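Local coordinates for protein Ves (Pseudomonas fluorescens, PDB 5V00), which is a bicupin of the HutD family, involved in histidine utilization, whose precise biochemical role is not established, at residues E153-L157 and G158-G162; C106-T110 and G111-D115. One frame throughout, in Å; residues are numbered along the deposited sequence.

Contact 1. Residues E153-L157 and G158-G162; sequences EVKVL and GEKLG
Glu153 and Lys160 meet at the open end of a tight hairpin, their side chains running across one another at a slant. Carboxylate oxygen OE2 of Glu153 lies 3.4 Å from CD of Lys160, so it rests on the aliphatic part of the chain before the charge. The ion pair itself is long: Glu153 OE2 to Lys160 NZ is 3.8 Å. Two waters fill in. One accepts from Lys160 NZ and donates to Glu153 OE2, the other does the same for OE1, so both carboxylate oxygens are tied to one ammonium group. CG of Glu153 is anti to its backbone nitrogen (chi1 -172°), which sends the carboxylate toward the end of Lys160, itself extended beyond CG. Lys155, beside Lys160 on that face, bends at chi3, and the two NZ atoms stay 5.9 Å apart.

Residues 154-156 and 159-161 form a two-residue beta hairpin closed by a type I' turn from Val156 to Glu159. Leu157 and Gly158 hold the turn's corners, both with positive phi. Val154 and Leu161 are a hydrogen-bonded pair, with Leu161 N to Val154 O at 2.8 Å. Nearer the turn the fit is less regular: Glu159 N stands above the carbonyl plane of Val156, 2.9 Å from its O.

The other face is mostly apolar: Val154, Val156 and Leu161 lie on it, with Glu159 toward the turn. CG1 of Val156 meets CD1 of Leu161 diagonally across the strands at 3.9 Å. Val154 and Leu161 adjoin through their CB atoms. Val180 and Ile178 of strand 176-181 and Leu167 of strand 166-170 add to this buried side. CB of Glu159 sits against Val156 O at 3.5 Å, and its side chain also packs on Ala38 of the second subunit.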
loop_
_atom_site.group_PDB
_atom_site.type_symbol
_atom_site.label_atom_id
_atom_site.label_comp_id
_atom_site.label_asym_id
_atom_site.label_seq_id
_atom_site.Cartn_x
_atom_site.Cartn_y
_atom_site.Cartn_z
ATOM N N GLU B 153 13.280 -2.643 -15.809
ATOM C CA GLU B 153 12.318 -1.666 -16.267
ATOM C C GLU B 153 11.123 -2.342 -16.990
ATOM O O GLU B 153 11.259 -2.873 -18.088
ATOM C CB GLU B 153 12.954 -0.662 -17.211
ATOM C CG GLU B 153 12.048 0.470 -17.563
ATOM C CD GLU B 153 12.698 1.557 -18.406
ATOM O OE1 GLU B 153 12.555 1.497 -19.623
ATOM O OE2 GLU B 153 13.328 2.431 -17.826
ATOM N N VAL B 154 9.979 -2.360 -16.343
ATOM C CA VAL B 154 8.722 -2.730 -17.013
ATOM C C VAL B 154 7.920 -1.422 -17.176
ATOM O O VAL B 154 7.717 -0.619 -16.209
ATOM C CB VAL B 154 7.963 -3.710 -16.143
ATOM C CG1 VAL B 154 6.549 -3.876 -16.664
ATOM C CG2 VAL B 154 8.736 -5.034 -16.100
ATOM N N LYS B 155 7.539 -1.134 -18.406
ATOM C CA LYS B 155 6.743 0.047 -18.740
ATOM C C LYS B 155 5.287 -0.271 -18.850
ATOM O O LYS B 155 4.923 -1.193 -19.576
ATOM C CB LYS B 155 7.215 0.621 -20.089
ATOM C CG LYS B 155 8.684 1.078 -20.103
ATOM C CD LYS B 155 9.111 1.536 -21.500
ATOM C CE LYS B 155 9.002 2.995 -21.698
ATOM N NZ LYS B 155 8.857 3.334 -23.163
ATOM N N VAL B 156 4.455 0.480 -18.150
ATOM C CA VAL B 156 3.035 0.234 -18.121
ATOM C C VAL B 156 2.331 1.481 -17.628
ATOM O O VAL B 156 2.687 2.054 -16.576
ATOM C CB VAL B 156 2.640 -0.999 -17.287
ATOM C CG1 VAL B 156 3.285 -0.961 -15.893
ATOM C CG2 VAL B 156 1.134 -1.183 -17.247
ATOM N N LEU B 157 1.368 1.938 -18.423
ATOM C CA LEU B 157 0.513 3.074 -18.074
ATOM C C LEU B 157 1.282 4.315 -17.692
ATOM O O LEU B 157 0.904 5.022 -16.782
ATOM C CB LEU B 157 -0.492 2.667 -17.021
ATOM C CG LEU B 157 -1.599 1.728 -17.476
ATOM C CD1 LEU B 157 -2.327 1.008 -16.387
ATOM C CD2 LEU B 157 -2.566 2.443 -18.438
ATOM N N GLY B 158 2.389 4.572 -18.354
ATOM C CA GLY B 158 3.207 5.715 -18.146
ATOM C C GLY B 158 4.163 5.642 -16.995
ATOM O O GLY B 158 4.872 6.616 -16.742
ATOM N N GLU B 159 4.217 4.489 -16.295
ATOM C CA GLU B 159 5.088 4.272 -15.156
ATOM C C GLU B 159 6.180 3.307 -15.561
ATOM O O GLU B 159 6.081 2.567 -16.589
ATOM C CB GLU B 159 4.285 3.754 -13.989
ATOM C CG GLU B 159 3.157 4.622 -13.535
ATOM C CD GLU B 159 3.564 6.024 -13.066
ATOM O OE1 GLU B 159 4.712 6.257 -12.747
ATOM O OE2 GLU B 159 2.632 6.854 -13.053
ATOM N N LYS B 160 7.248 3.351 -14.800
ATOM C CA LYS B 160 8.362 2.486 -14.942
ATOM C C LYS B 160 8.600 1.737 -13.638
ATOM O O LYS B 160 8.903 2.318 -12.576
ATOM C CB LYS B 160 9.616 3.290 -15.312
ATOM C CG LYS B 160 9.508 3.928 -16.685
ATOM C CD LYS B 160 10.828 4.624 -17.026
ATOM C CE LYS B 160 10.749 5.148 -18.459
ATOM N NZ LYS B 160 12.005 5.854 -18.844
ATOM N N LEU B 161 8.497 0.420 -13.703
ATOM C CA LEU B 161 8.636 -0.436 -12.574
ATOM C C LEU B 161 9.969 -1.148 -12.595
ATOM O O LEU B 161 10.333 -1.826 -13.571
ATOM C CB LEU B 161 7.549 -1.492 -12.613
ATOM C CG LEU B 161 6.123 -1.055 -12.822
ATOM C CD1 LEU B 161 5.237 -2.285 -12.791
ATOM C CD2 LEU B 161 5.763 -0.161 -11.643
ATOM N N GLY B 162 10.723 -1.039 -11.496
ATOM C CA GLY B 162 11.895 -1.807 -11.309
ATOM C C GLY B 162 11.629 -3.127 -10.676
ATOM O O GLY B 162 10.446 -3.546 -10.541
HETATM O O HOH W 1 14.249 4.633 -18.828
HETATM O O HOH W 2 12.892 3.992 -20.891
#

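Contact 2. Residues C106-T110 and G111-D115; sequences CRLIT and GPIRD
Leu108 lays its side chain over the carbonyl oxygen of Gly111, with CB 3.8 Å from that O and both methyls close to it. Having CG beside its own backbone nitrogen (chi1 -54°) sends the leucine across the mouth of the loop. There CD2 reaches CG1 of Ile113 at 3.9 Å, and the two side chains run alongside in opposite senses. CD1 lies near CA of Pro112. With an alanine in place of Leu108, Ile113 CG1 would probably lose its methyl partner and a gap would open beside the Gly111 carbonyl.

No direct hydrogen bond joins the two sides; water does this work. One water accepts from Ile109 N and donates to Gly111 O, each at 2.8 Å. A second water donates to Thr110 O and to Pro112 O, linking the two carbonyls. Gly111 has a phi of 94°, and at its backbone angles a CB would strike the carbonyl oxygen of Thr110.

The loop carries the chain from strand 104-108 of one cupin sheet into strand 113-120 of another. Leu108 also touches Ile54 of strand 47-54 and Met78 of strand 78-82, while Ser57 OG accepts from its backbone nitrogen. Ile113 lies against Val72, with strand 67-74 on one side of strand 113-120 and strand 47-54 on the other.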
loop_
_atom_site.group_PDB
_atom_site.type_symbol
_atom_site.label_atom_id
_atom_site.label_comp_id
_atom_site.label_asym_id
_atom_site.label_seq_id
_atom_site.Cartn_x
_atom_site.Cartn_y
_atom_site.Cartn_z
ATOM N N CYS B 106 7.984 -27.747 1.720
ATOM C CA CYS B 106 9.015 -27.316 0.830
ATOM C C CYS B 106 10.388 -27.837 1.231
ATOM O O CYS B 106 10.765 -27.735 2.420
ATOM C CB CYS B 106 9.067 -25.783 0.929
ATOM S SG CYS B 106 10.225 -24.940 -0.063
ATOM N N ARG B 107 11.159 -28.319 0.260
ATOM C CA ARG B 107 12.538 -28.707 0.437
ATOM C C ARG B 107 13.445 -27.878 -0.382
ATOM O O ARG B 107 13.333 -27.795 -1.641
ATOM C CB ARG B 107 12.729 -30.269 0.134
ATOM C CG ARG B 107 14.131 -30.745 0.384
ATOM C CD ARG B 107 14.200 -32.277 0.256
ATOM N NE ARG B 107 13.772 -32.798 -1.035
ATOM C CZ ARG B 107 14.589 -32.986 -2.105
ATOM N NH1 ARG B 107 15.900 -32.682 -2.050
ATOM N NH2 ARG B 107 14.087 -33.449 -3.234
ATOM N N LEU B 108 14.271 -27.098 0.282
ATOM C CA LEU B 108 15.224 -26.280 -0.356
ATOM C C LEU B 108 16.360 -27.209 -0.827
ATOM O O LEU B 108 16.590 -28.278 -0.194
ATOM C CB LEU B 108 15.739 -25.127 0.558
ATOM C CG LEU B 108 14.636 -24.248 1.146
ATOM C CD1 LEU B 108 15.306 -23.173 1.954
ATOM C CD2 LEU B 108 13.802 -23.627 0.027
ATOM N N ILE B 109 16.868 -26.959 -2.004
ATOM C CA ILE B 109 17.933 -27.766 -2.680
ATOM C C ILE B 109 19.141 -26.877 -2.804
ATOM O O ILE B 109 20.225 -27.283 -2.432
ATOM C CB ILE B 109 17.633 -28.187 -4.136
ATOM C CG1 ILE B 109 16.306 -28.886 -4.267
ATOM C CG2 ILE B 109 18.766 -29.076 -4.664
ATOM C CD1 ILE B 109 16.156 -29.981 -3.250
ATOM N N THR B 110 18.972 -25.666 -3.337
ATOM C CA THR B 110 20.106 -24.734 -3.488
ATOM C C THR B 110 20.065 -23.551 -2.562
ATOM O O THR B 110 20.569 -22.511 -2.869
ATOM C CB THR B 110 20.170 -24.217 -4.914
ATOM O OG1 THR B 110 18.850 -23.810 -5.372
ATOM C CG2 THR B 110 20.795 -25.363 -5.779
ATOM N N GLY B 111 19.486 -23.688 -1.410
ATOM C CA GLY B 111 19.498 -22.571 -0.541
ATOM C C GLY B 111 18.217 -21.718 -0.679
ATOM O O GLY B 111 17.205 -22.162 -1.246
ATOM N N PRO B 112 18.252 -20.550 -0.049
ATOM C CA PRO B 112 16.993 -19.811 0.179
ATOM C C PRO B 112 16.399 -19.325 -1.140
ATOM O O PRO B 112 17.089 -19.158 -2.138
ATOM C CB PRO B 112 17.463 -18.612 1.060
ATOM C CG PRO B 112 18.656 -19.190 1.834
ATOM C CD PRO B 112 19.372 -19.976 0.755
ATOM N N ILE B 113 15.102 -19.148 -1.084
ATOM C CA ILE B 113 14.309 -18.808 -2.262
ATOM C C ILE B 113 13.414 -17.653 -1.861
ATOM O O ILE B 113 12.958 -17.594 -0.667
ATOM C CB ILE B 113 13.377 -20.005 -2.543
ATOM C CG1 ILE B 113 14.209 -21.226 -2.971
ATOM C CG2 ILE B 113 12.346 -19.751 -3.602
ATOM C CD1 ILE B 113 15.147 -20.942 -4.062
ATOM N N ARG B 114 13.095 -16.823 -2.869
ATOM C CA ARG B 114 11.973 -15.875 -2.701
ATOM C C ARG B 114 10.837 -16.257 -3.692
ATOM O O ARG B 114 11.173 -16.565 -4.845
ATOM C CB ARG B 114 12.438 -14.465 -2.929
ATOM C CG ARG B 114 13.602 -14.017 -2.026
ATOM C CD ARG B 114 13.902 -12.521 -2.160
ATOM N NE ARG B 114 12.931 -11.778 -1.370
ATOM C CZ ARG B 114 12.618 -10.474 -1.525
ATOM N NH1 ARG B 114 13.116 -9.774 -2.483
ATOM N NH2 ARG B 114 11.721 -9.912 -0.730
ATOM N N ASP B 115 9.603 -16.252 -3.237
ATOM C CA ASP B 115 8.414 -16.605 -4.017
ATOM C C ASP B 115 7.452 -15.394 -4.140
ATOM O O ASP B 115 7.253 -14.681 -3.110
ATOM C CB ASP B 115 7.623 -17.647 -3.399
ATOM C CG ASP B 115 8.246 -19.091 -3.582
ATOM O OD1 ASP B 115 9.215 -19.149 -4.299
ATOM O OD2 ASP B 115 7.728 -20.022 -2.888
HETATM O O HOH W 3 16.374 -24.340 -2.863
HETATM O O HOH W 4 19.476 -19.597 -2.744
#

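In the fold
Contacts 1 and 2 are both local, but they turn the chain differently. Contact 1 is a hairpin whose two strands are neighbours in one sheet. Contact 2 is a loop between strands of different sheets. Their centres lie 29 Å apart and their nearest atoms about 11 Å, with no touch between them. Contact 1 is partly buried: backbone hydrogen bonds hold it, one face is mostly apolar, with Glu159 near the turn, and the other carries Glu153 and the lysines. Contact 2 lies at the surface, where waters and one leucine bridge the bend and only Ile113 among the touching residues is buried. The second subunit reaches contact 1 but not contact 2.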